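Local coordinates for phenylalanine--tRNA ligase beta subunit (Bacteroides fragilis, PDB 3IG2), which forms, with the alpha subunit, an alpha2beta2 tetramer that attaches phenylalanine to tRNA(Phe) at the expense of ATP, at residues B[120-125]-B[201-206]; B[45-50]-B[61-66]; B[23-28]-B[86-91]. All coordinates share one frame; numbering follows the deposited sequence.

Contact 1 (B[120-125]-B[201-206]); sequences TGKMVS and EVYYAD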
loop_
_atom_site.group_PDB
_atom_site.type_symbol
_atom_site.label_atom_id
_atom_site.label_comp_id
_atom_site.label_asym_id
_atom_site.label_seq_id
_atom_site.Cartn_x
_atom_site.Cartn_y
_atom_site.Cartn_z
ATOM N N THR B 120 -1.601 -4.878 18.665
ATOM C CA THR B 120 -2.857 -4.722 19.413
ATOM C C THR B 120 -4.058 -5.025 18.535
ATOM O O THR B 120 -3.991 -4.963 17.297
ATOM C CB THR B 120 -3.018 -3.320 20.094
ATOM O OG1 THR B 120 -3.091 -2.304 19.090
ATOM C CG2 THR B 120 -1.854 -3.028 20.999
ATOM N N GLY B 121 -5.154 -5.401 19.180
ATOM C CA GLY B 121 -6.370 -5.729 18.475
ATOM C C GLY B 121 -7.535 -4.963 19.045
ATOM O O GLY B 121 -7.402 -3.792 19.410
ATOM N N LYS B 122 -8.675 -5.640 19.137
ATOM C CA LYS B 122 -9.908 -5.001 19.537
ATOM C C LYS B 122 -9.856 -4.699 21.007
ATOM O O LYS B 122 -9.102 -5.328 21.765
ATOM C CB LYS B 122 -11.097 -5.923 19.290
ATOM C CG LYS B 122 -11.067 -7.199 20.135
ATOM C CD LYS B 122 -12.303 -8.079 19.961
ATOM C CE LYS B 122 -12.267 -8.876 18.680
ATOM N NZ LYS B 122 -11.237 -9.950 18.698
HETATM N N MSE B 123 -10.715 -3.774 21.412
HETATM C CA MSE B 123 -10.922 -3.491 22.819
HETATM C C MSE B 123 -11.346 -4.781 23.528
HETATM O O MSE B 123 -12.130 -5.553 22.998
HETATM C CB MSE B 123 -11.982 -2.419 22.955
HETATM C CG MSE B 123 -12.279 -1.992 24.367
HETATM SE SE MSE B 123 -13.602 -0.573 24.325
HETATM C CE MSE B 123 -15.208 -1.656 24.285
ATOM N N VAL B 124 -10.764 -5.042 24.696
ATOM C CA VAL B 124 -11.184 -6.160 25.527
ATOM C C VAL B 124 -12.691 -6.048 25.814
ATOM O O VAL B 124 -13.182 -4.994 26.189
ATOM C CB VAL B 124 -10.367 -6.186 26.847
ATOM C CG1 VAL B 124 -10.878 -7.277 27.806
ATOM C CG2 VAL B 124 -8.856 -6.360 26.540
ATOM N N SER B 125 -13.422 -7.131 25.583
ATOM C CA SER B 125 -14.863 -7.145 25.826
ATOM C C SER B 125 -15.317 -8.576 26.134
ATOM O O SER B 125 -14.535 -9.514 26.039
ATOM C CB SER B 125 -15.644 -6.560 24.628
ATOM O OG SER B 125 -15.966 -7.548 23.649
ATOM N N GLU B 201 -6.744 -6.056 23.210
ATOM C CA GLU B 201 -6.056 -7.335 23.114
ATOM C C GLU B 201 -4.677 -7.163 22.505
ATOM O O GLU B 201 -4.467 -6.257 21.685
ATOM C CB GLU B 201 -6.860 -8.314 22.276
ATOM C CG GLU B 201 -8.220 -8.628 22.861
ATOM C CD GLU B 201 -8.915 -9.721 22.108
ATOM O OE1 GLU B 201 -8.340 -10.207 21.102
ATOM O OE2 GLU B 201 -10.034 -10.101 22.520
ATOM N N VAL B 202 -3.753 -8.045 22.915
ATOM C CA VAL B 202 -2.356 -7.983 22.479
ATOM C C VAL B 202 -1.916 -9.343 21.969
ATOM O O VAL B 202 -2.094 -10.363 22.641
ATOM C CB VAL B 202 -1.390 -7.529 23.613
ATOM C CG1 VAL B 202 0.124 -7.492 23.095
ATOM C CG2 VAL B 202 -1.775 -6.163 24.101
ATOM N N TYR B 203 -1.360 -9.359 20.770
ATOM C CA TYR B 203 -0.827 -10.590 20.187
ATOM C C TYR B 203 0.662 -10.368 20.195
ATOM O O TYR B 203 1.137 -9.322 19.755
ATOM C CB TYR B 203 -1.398 -10.817 18.780
ATOM C CG TYR B 203 -2.864 -10.500 18.786
ATOM C CD1 TYR B 203 -3.398 -9.537 17.941
ATOM C CD2 TYR B 203 -3.714 -11.109 19.718
ATOM C CE1 TYR B 203 -4.742 -9.211 17.997
ATOM C CE2 TYR B 203 -5.054 -10.794 19.776
ATOM C CZ TYR B 203 -5.557 -9.847 18.915
ATOM O OH TYR B 203 -6.878 -9.538 18.994
ATOM N N TYR B 204 1.379 -11.335 20.760
ATOM C CA TYR B 204 2.780 -11.178 21.091
ATOM C C TYR B 204 3.567 -12.348 20.547
ATOM O O TYR B 204 3.148 -13.503 20.691
ATOM C CB TYR B 204 2.948 -11.107 22.631
ATOM C CG TYR B 204 4.365 -11.215 23.112
ATOM C CD1 TYR B 204 5.285 -10.196 22.860
ATOM C CD2 TYR B 204 4.792 -12.326 23.839
ATOM C CE1 TYR B 204 6.574 -10.289 23.294
ATOM C CE2 TYR B 204 6.092 -12.425 24.293
ATOM C CZ TYR B 204 6.989 -11.408 24.004
ATOM O OH TYR B 204 8.289 -11.482 24.466
ATOM N N ALA B 205 4.717 -12.049 19.955
ATOM C CA ALA B 205 5.644 -13.094 19.477
ATOM C C ALA B 205 7.021 -12.889 20.084
ATOM O O ALA B 205 7.490 -11.746 20.205
ATOM C CB ALA B 205 5.729 -13.096 17.911
ATOM N N ASP B 206 7.666 -13.980 20.468
ATOM C CA ASP B 206 9.043 -13.919 20.955
ATOM C C ASP B 206 9.835 -14.862 20.066
ATOM O O ASP B 206 9.621 -16.065 20.081
ATOM C CB ASP B 206 9.099 -14.346 22.423
ATOM C CG ASP B 206 10.526 -14.483 22.983
ATOM O OD1 ASP B 206 11.539 -14.246 22.307
ATOM O OD2 ASP B 206 10.650 -14.852 24.155
HETATM O O HOH W 1 -8.788 -8.235 17.633
HETATM O O HOH W 2 -11.623 -9.291 24.287
#
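T120 and V202 form an antiparallel, non-hydrogen-bonded pair where strand 109-121 lies beside strand 200-207 in the mixed sheet of the beta-subunit core, a domain of the class II synthetase fold family. The backbone bonds follow at the end of the shared run. E201 uses both of its peptide groups: its carbonyl O accepts from G121 N at 2.7 Å, while its N-H is given almost straight (172°) to K122 O at 2.9 Å. One residue of the second strand is thus gripped by two successive residues of the first, just where segment 120-125 turns a corner at K122.

Packing is modest. The V124 methyl CG2 lies near the backbone N of E201, and T120 CG2 approaches V202 CG2 at 4.4 Å on the face where I73 of helix 66-75 touches both residues. The Y203 ring comes obliquely to G121, whose CA lies 3.9 Å from CE1.

The polar side chains meet around E201. K122 and E201 run side by side, pointing the same way. The lysine chain bends at its last two torsions (chi3 78°, chi4 70°), curling NZ back to a long salt bridge with E201 OE1. That oxygen has a closer partner in Y203, whose hydroxyl donates to it on the anti side at 2.7 Å, so the carboxylate is tied both within its own strand and across to the corner; S136 adds a weak bond to the same hydroxyl.

Two waters complete the arrangement. One donates to Y203 OH and accepts from both K122 N and K122 NZ, joining backbone and side-chain tip of the lysine. The other donates to E201 OE2 at 2.5 Å and accepts from S125 N at 3.1 Å.

Contact 2 (B[45-50]-B[61-66]); sequences KNLVML and MRQTLL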
loop_
_atom_site.group_PDB
_atom_site.type_symbol
_atom_site.label_atom_id
_atom_site.label_comp_id
_atom_site.label_asym_id
_atom_site.label_seq_id
_atom_site.Cartn_x
_atom_site.Cartn_y
_atom_site.Cartn_z
ATOM N N LYS B 45 12.703 -17.465 40.251
ATOM C CA LYS B 45 13.979 -18.012 40.705
ATOM C C LYS B 45 15.068 -17.949 39.649
ATOM O O LYS B 45 16.235 -18.086 39.989
ATOM C CB LYS B 45 13.830 -19.440 41.230
ATOM C CG LYS B 45 13.410 -20.492 40.208
ATOM C CD LYS B 45 13.441 -21.912 40.859
ATOM C CE LYS B 45 12.755 -22.953 39.985
ATOM N NZ LYS B 45 12.986 -22.686 38.522
ATOM N N ASN B 46 14.698 -17.743 38.379
ATOM C CA ASN B 46 15.708 -17.623 37.301
ATOM C C ASN B 46 16.071 -16.172 36.936
ATOM O O ASN B 46 16.746 -15.919 35.940
ATOM C CB ASN B 46 15.284 -18.396 36.047
ATOM C CG ASN B 46 15.059 -19.867 36.321
ATOM O OD1 ASN B 46 13.977 -20.388 36.060
ATOM N ND2 ASN B 46 16.067 -20.541 36.873
ATOM N N LEU B 47 15.640 -15.230 37.761
ATOM C CA LEU B 47 15.938 -13.824 37.498
ATOM C C LEU B 47 17.368 -13.506 37.864
ATOM O O LEU B 47 17.889 -14.013 38.842
ATOM C CB LEU B 47 15.022 -12.891 38.292
ATOM C CG LEU B 47 13.586 -12.709 37.804
ATOM C CD1 LEU B 47 12.748 -12.079 38.949
ATOM C CD2 LEU B 47 13.565 -11.870 36.559
ATOM N N VAL B 48 17.971 -12.635 37.080
ATOM C CA VAL B 48 19.281 -12.105 37.386
ATOM C C VAL B 48 19.077 -10.879 38.264
ATOM O O VAL B 48 18.757 -9.815 37.756
ATOM C CB VAL B 48 20.008 -11.713 36.070
ATOM C CG1 VAL B 48 21.403 -11.103 36.356
ATOM C CG2 VAL B 48 20.122 -12.922 35.166
HETATM N N MSE B 49 19.294 -11.031 39.571
HETATM C CA MSE B 49 19.042 -9.963 40.509
HETATM C C MSE B 49 20.246 -9.038 40.620
HETATM O O MSE B 49 21.415 -9.469 40.501
HETATM C CB MSE B 49 18.666 -10.497 41.914
HETATM C CG MSE B 49 17.515 -11.502 41.980
HETATM SE SE MSE B 49 15.844 -10.724 41.427
HETATM C CE MSE B 49 15.601 -9.507 42.962
ATOM N N LEU B 50 19.939 -7.769 40.879
ATOM C CA LEU B 50 20.965 -6.769 41.111
ATOM C C LEU B 50 21.479 -6.847 42.533
ATOM O O LEU B 50 20.707 -7.046 43.459
ATOM C CB LEU B 50 20.431 -5.361 40.821
ATOM C CG LEU B 50 20.727 -4.761 39.442
ATOM C CD1 LEU B 50 20.139 -5.556 38.333
ATOM C CD2 LEU B 50 20.277 -3.287 39.359
HETATM N N MSE B 61 17.562 -7.728 35.994
HETATM C CA MSE B 61 17.656 -7.670 34.542
HETATM C C MSE B 61 16.538 -8.493 33.949
HETATM O O MSE B 61 16.233 -9.572 34.463
HETATM C CB MSE B 61 19.010 -8.220 34.075
HETATM C CG MSE B 61 20.215 -7.464 34.701
HETATM SE SE MSE B 61 20.123 -5.537 34.447
HETATM C CE MSE B 61 20.531 -5.416 32.528
ATOM N N ARG B 62 15.956 -8.022 32.842
ATOM C CA ARG B 62 14.766 -8.686 32.289
ATOM C C ARG B 62 15.049 -10.120 31.832
ATOM O O ARG B 62 16.120 -10.437 31.300
ATOM C CB ARG B 62 14.173 -7.876 31.133
ATOM C CG ARG B 62 15.146 -7.677 29.971
ATOM C CD ARG B 62 14.495 -6.850 28.820
ATOM N NE ARG B 62 15.483 -6.635 27.768
ATOM C CZ ARG B 62 15.461 -5.649 26.875
ATOM N NH1 ARG B 62 14.491 -4.742 26.891
ATOM N NH2 ARG B 62 16.430 -5.575 25.972
ATOM N N GLN B 63 14.062 -10.979 32.056
ATOM C CA GLN B 63 14.111 -12.356 31.587
ATOM C C GLN B 63 13.369 -12.490 30.268
ATOM O O GLN B 63 13.638 -13.399 29.499
ATOM C CB GLN B 63 13.453 -13.270 32.617
ATOM C CG GLN B 63 14.160 -14.571 32.793
ATOM C CD GLN B 63 13.503 -15.488 33.835
ATOM O OE1 GLN B 63 13.068 -15.056 34.927
ATOM N NE2 GLN B 63 13.467 -16.766 33.510
ATOM N N THR B 64 12.398 -11.596 30.044
ATOM C CA THR B 64 11.594 -11.604 28.826
ATOM C C THR B 64 11.451 -10.172 28.333
ATOM O O THR B 64 11.419 -9.229 29.150
ATOM C CB THR B 64 10.168 -12.237 29.060
ATOM O OG1 THR B 64 9.398 -12.184 27.854
ATOM C CG2 THR B 64 9.387 -11.530 30.182
ATOM N N LEU B 65 11.304 -10.017 27.024
ATOM C CA LEU B 65 10.894 -8.730 26.457
ATOM C C LEU B 65 9.454 -8.330 26.724
ATOM O O LEU B 65 9.092 -7.141 26.622
ATOM C CB LEU B 65 11.101 -8.729 24.940
ATOM C CG LEU B 65 12.562 -8.884 24.456
ATOM C CD1 LEU B 65 12.582 -8.712 22.977
ATOM C CD2 LEU B 65 13.441 -7.868 25.124
ATOM N N LEU B 66 8.606 -9.294 27.024
ATOM C CA LEU B 66 7.162 -9.037 27.006
ATOM C C LEU B 66 6.750 -7.773 27.752
ATOM O O LEU B 66 6.033 -6.907 27.201
ATOM C CB LEU B 66 6.426 -10.214 27.635
ATOM C CG LEU B 66 4.940 -10.029 27.888
ATOM C CD1 LEU B 66 4.199 -9.878 26.570
ATOM C CD2 LEU B 66 4.430 -11.236 28.641
HETATM O O HOH W 3 16.610 -12.182 34.564
#
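The side chain of M61, a selenomethionine, climbs past V48 and then L50. Its CB lies 4.1 Å from V48 CB, the two side chains meeting aslant. CG rests 4.1 Å from L50 CD1 and only slightly farther from V48 CG1. From here the chain is bent at both remaining torsions (chi2 -53°, chi3 -73°), which carries CE, the terminal methyl, away from segment 45-50, while SE keeps its touch with L50 CD1 at 3.9 Å, the leucine crossing at about a right angle. Y93 of strand 85-95 packs on both M61 and V48.

The backbones belong to a small antiparallel sheet, here only loosely paired, in which strand 60-61 lies between 30-31 and 48-49. M61 N donates to V48 O at 3.0 Å, nearly straight, but the return link between V48 N and M61 O passes through a water, which accepts from the former and donates to the latter at 2.6 Å. Beyond this sheet L47 places CD2 against the side chain of Q63, which it also crosses at roughly a right angle. Farther along, T64 OG1 accepts from L66 N at 3.1 Å, capping the start of helix 66-75, and L65 CD2 sits over the centre of one face of the R62 guanidinium.

Contact 3 (B[23-28]-B[86-91]); sequences NEILNN and FFEFGN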
loop_
_atom_site.group_PDB
_atom_site.type_symbol
_atom_site.label_atom_id
_atom_site.label_comp_id
_atom_site.label_asym_id
_atom_site.label_seq_id
_atom_site.Cartn_x
_atom_site.Cartn_y
_atom_site.Cartn_z
ATOM N N ASN B 23 6.479 0.025 14.185
ATOM C CA ASN B 23 7.527 0.923 14.700
ATOM C C ASN B 23 8.424 0.159 15.657
ATOM O O ASN B 23 7.925 -0.567 16.503
ATOM C CB ASN B 23 6.890 2.066 15.494
ATOM C CG ASN B 23 6.001 2.943 14.634
ATOM O OD1 ASN B 23 6.478 3.608 13.721
ATOM N ND2 ASN B 23 4.701 2.928 14.902
ATOM N N GLU B 24 9.736 0.357 15.554
ATOM C CA GLU B 24 10.664 -0.193 16.511
ATOM C C GLU B 24 10.581 0.503 17.887
ATOM O O GLU B 24 10.470 1.730 17.969
ATOM C CB GLU B 24 12.097 -0.121 15.951
ATOM C CG GLU B 24 13.082 -0.966 16.758
ATOM C CD GLU B 24 14.462 -1.165 16.081
ATOM O OE1 GLU B 24 15.367 -1.714 16.756
ATOM O OE2 GLU B 24 14.643 -0.805 14.898
ATOM N N ILE B 25 10.644 -0.274 18.966
ATOM C CA ILE B 25 10.700 0.302 20.305
ATOM C C ILE B 25 11.937 -0.163 21.048
ATOM O O ILE B 25 12.575 -1.151 20.666
ATOM C CB ILE B 25 9.423 0.006 21.169
ATOM C CG1 ILE B 25 9.252 -1.505 21.377
ATOM C CG2 ILE B 25 8.187 0.716 20.538
ATOM C CD1 ILE B 25 8.112 -1.948 22.357
ATOM N N LEU B 26 12.277 0.563 22.111
ATOM C CA LEU B 26 13.471 0.223 22.856
ATOM C C LEU B 26 13.132 0.380 24.314
ATOM O O LEU B 26 12.785 1.464 24.735
ATOM C CB LEU B 26 14.589 1.180 22.464
ATOM C CG LEU B 26 16.035 0.683 22.430
ATOM C CD1 LEU B 26 16.525 0.024 23.740
ATOM C CD2 LEU B 26 16.275 -0.226 21.191
ATOM N N ASN B 27 13.205 -0.704 25.072
ATOM C CA ASN B 27 12.890 -0.663 26.497
ATOM C C ASN B 27 14.111 -0.983 27.372
ATOM O O ASN B 27 15.025 -1.702 26.954
ATOM C CB ASN B 27 11.701 -1.599 26.826
ATOM C CG ASN B 27 10.359 -1.108 26.215
ATOM O OD1 ASN B 27 9.763 -1.765 25.372
ATOM N ND2 ASN B 27 9.912 0.022 26.640
ATOM N N ASN B 28 14.126 -0.449 28.584
ATOM C CA ASN B 28 15.217 -0.676 29.496
ATOM C C ASN B 28 15.345 -2.147 29.822
ATOM O O ASN B 28 14.367 -2.853 29.957
ATOM C CB ASN B 28 14.960 0.039 30.813
ATOM C CG ASN B 28 15.201 1.524 30.741
ATOM O OD1 ASN B 28 15.970 2.034 29.914
ATOM N ND2 ASN B 28 14.555 2.237 31.647
ATOM N N PHE B 86 4.412 -2.992 17.254
ATOM C CA PHE B 86 5.732 -2.714 17.760
ATOM C C PHE B 86 6.664 -3.913 17.613
ATOM O O PHE B 86 6.226 -5.062 17.642
ATOM C CB PHE B 86 5.656 -2.395 19.255
ATOM C CG PHE B 86 4.959 -1.109 19.583
ATOM C CD1 PHE B 86 5.058 0.003 18.749
ATOM C CD2 PHE B 86 4.232 -0.996 20.757
ATOM C CE1 PHE B 86 4.415 1.213 19.082
ATOM C CE2 PHE B 86 3.599 0.203 21.106
ATOM C CZ PHE B 86 3.684 1.305 20.262
ATOM N N PHE B 87 7.954 -3.635 17.476
ATOM C CA PHE B 87 8.942 -4.684 17.575
ATOM C C PHE B 87 10.164 -4.196 18.331
ATOM O O PHE B 87 10.453 -2.995 18.353
ATOM C CB PHE B 87 9.314 -5.276 16.199
ATOM C CG PHE B 87 10.137 -4.374 15.328
ATOM C CD1 PHE B 87 11.520 -4.468 15.324
ATOM C CD2 PHE B 87 9.520 -3.462 14.460
ATOM C CE1 PHE B 87 12.291 -3.645 14.510
ATOM C CE2 PHE B 87 10.283 -2.621 13.647
ATOM C CZ PHE B 87 11.674 -2.708 13.665
ATOM N N GLU B 88 10.880 -5.132 18.950
ATOM C CA GLU B 88 12.067 -4.777 19.688
ATOM C C GLU B 88 13.072 -5.892 19.571
ATOM O O GLU B 88 12.716 -7.046 19.725
ATOM C CB GLU B 88 11.730 -4.486 21.154
ATOM C CG GLU B 88 12.975 -4.245 22.026
ATOM C CD GLU B 88 12.622 -3.820 23.437
ATOM O OE1 GLU B 88 11.422 -3.962 23.805
ATOM O OE2 GLU B 88 13.538 -3.335 24.163
ATOM N N PHE B 89 14.315 -5.531 19.240
ATOM C CA PHE B 89 15.448 -6.426 19.413
ATOM C C PHE B 89 16.124 -6.118 20.744
ATOM O O PHE B 89 16.390 -4.956 21.056
ATOM C CB PHE B 89 16.471 -6.212 18.322
ATOM C CG PHE B 89 16.054 -6.719 16.989
ATOM C CD1 PHE B 89 16.349 -8.003 16.613
ATOM C CD2 PHE B 89 15.400 -5.889 16.095
ATOM C CE1 PHE B 89 15.968 -8.496 15.386
ATOM C CE2 PHE B 89 15.014 -6.359 14.837
ATOM C CZ PHE B 89 15.303 -7.684 14.482
ATOM N N GLY B 90 16.413 -7.148 21.526
ATOM C CA GLY B 90 17.090 -6.912 22.791
ATOM C C GLY B 90 17.591 -8.168 23.467
ATOM O O GLY B 90 17.113 -9.274 23.188
ATOM N N ASN B 91 18.571 -7.994 24.346
ATOM C CA ASN B 91 19.026 -9.086 25.188
ATOM C C ASN B 91 18.095 -9.292 26.363
ATOM O O ASN B 91 17.560 -8.308 26.906
ATOM C CB ASN B 91 20.412 -8.798 25.744
ATOM C CG ASN B 91 21.512 -8.863 24.665
ATOM O OD1 ASN B 91 22.263 -7.921 24.510
ATOM N ND2 ASN B 91 21.595 -9.966 23.942
HETATM O O HOH W 4 14.858 -2.584 19.192
#
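Segments 23-28 and 86-91 pair in parallel through N23 with F86 and E24 with F87, F87 N donating to N23 O at 3.2 Å and I25 N to F87 O at 2.8 Å, before their paths diverge. This adds the short strand 23-24 to the edge of the mixed sheet, beside strand 85-95. Two CH-pi contacts mark the two faces. On one, I25 lays CG2 over the F86 ring, 3.7 Å above its plane and offset toward the rim; on the other, E24 CB lies over the face of F87, 3.9 Å from the centroid. There the glutamate runs on across the ring with its carboxylate plane tilted 30° to it, while helix 6-19 packs against F87.

Past the paired residues, a water accepting from F89 N sits close to E24 OE1 and I25 O. E88, extended with CG anti to its own N (chi1 174°), passes I25 O and reaches N27, whose N-H meets OE2 at 2.8 Å from above the carboxylate plane. R62 NH1 forms a salt bridge to that same oxygen. A buried carboxylate held by a peptide N-H and a guanidinium probably stays ionised.

R62 ties contact 2 to contact 3: from the loop after strand 60-61 it reaches, besides the salt bridge to E88, the backbone of N91, its NE lying 2.8 Å from N91 O, although the two centres are about 16 Å apart. Along the chain, contact 2 is nested within the loop that contact 3 closes. Contact 1 follows later and lies about 23 Å, centre to centre, from contact 2, yet Y204 OH reaches the start of helix 66-75, 3.4 Å from L66 N. Contacts 1 and 3 do not touch, with centres about 17 Å apart, but neighbouring strands 85-95 and 109-121 carry them in one sheet. All three lie in the beta-subunit core domain.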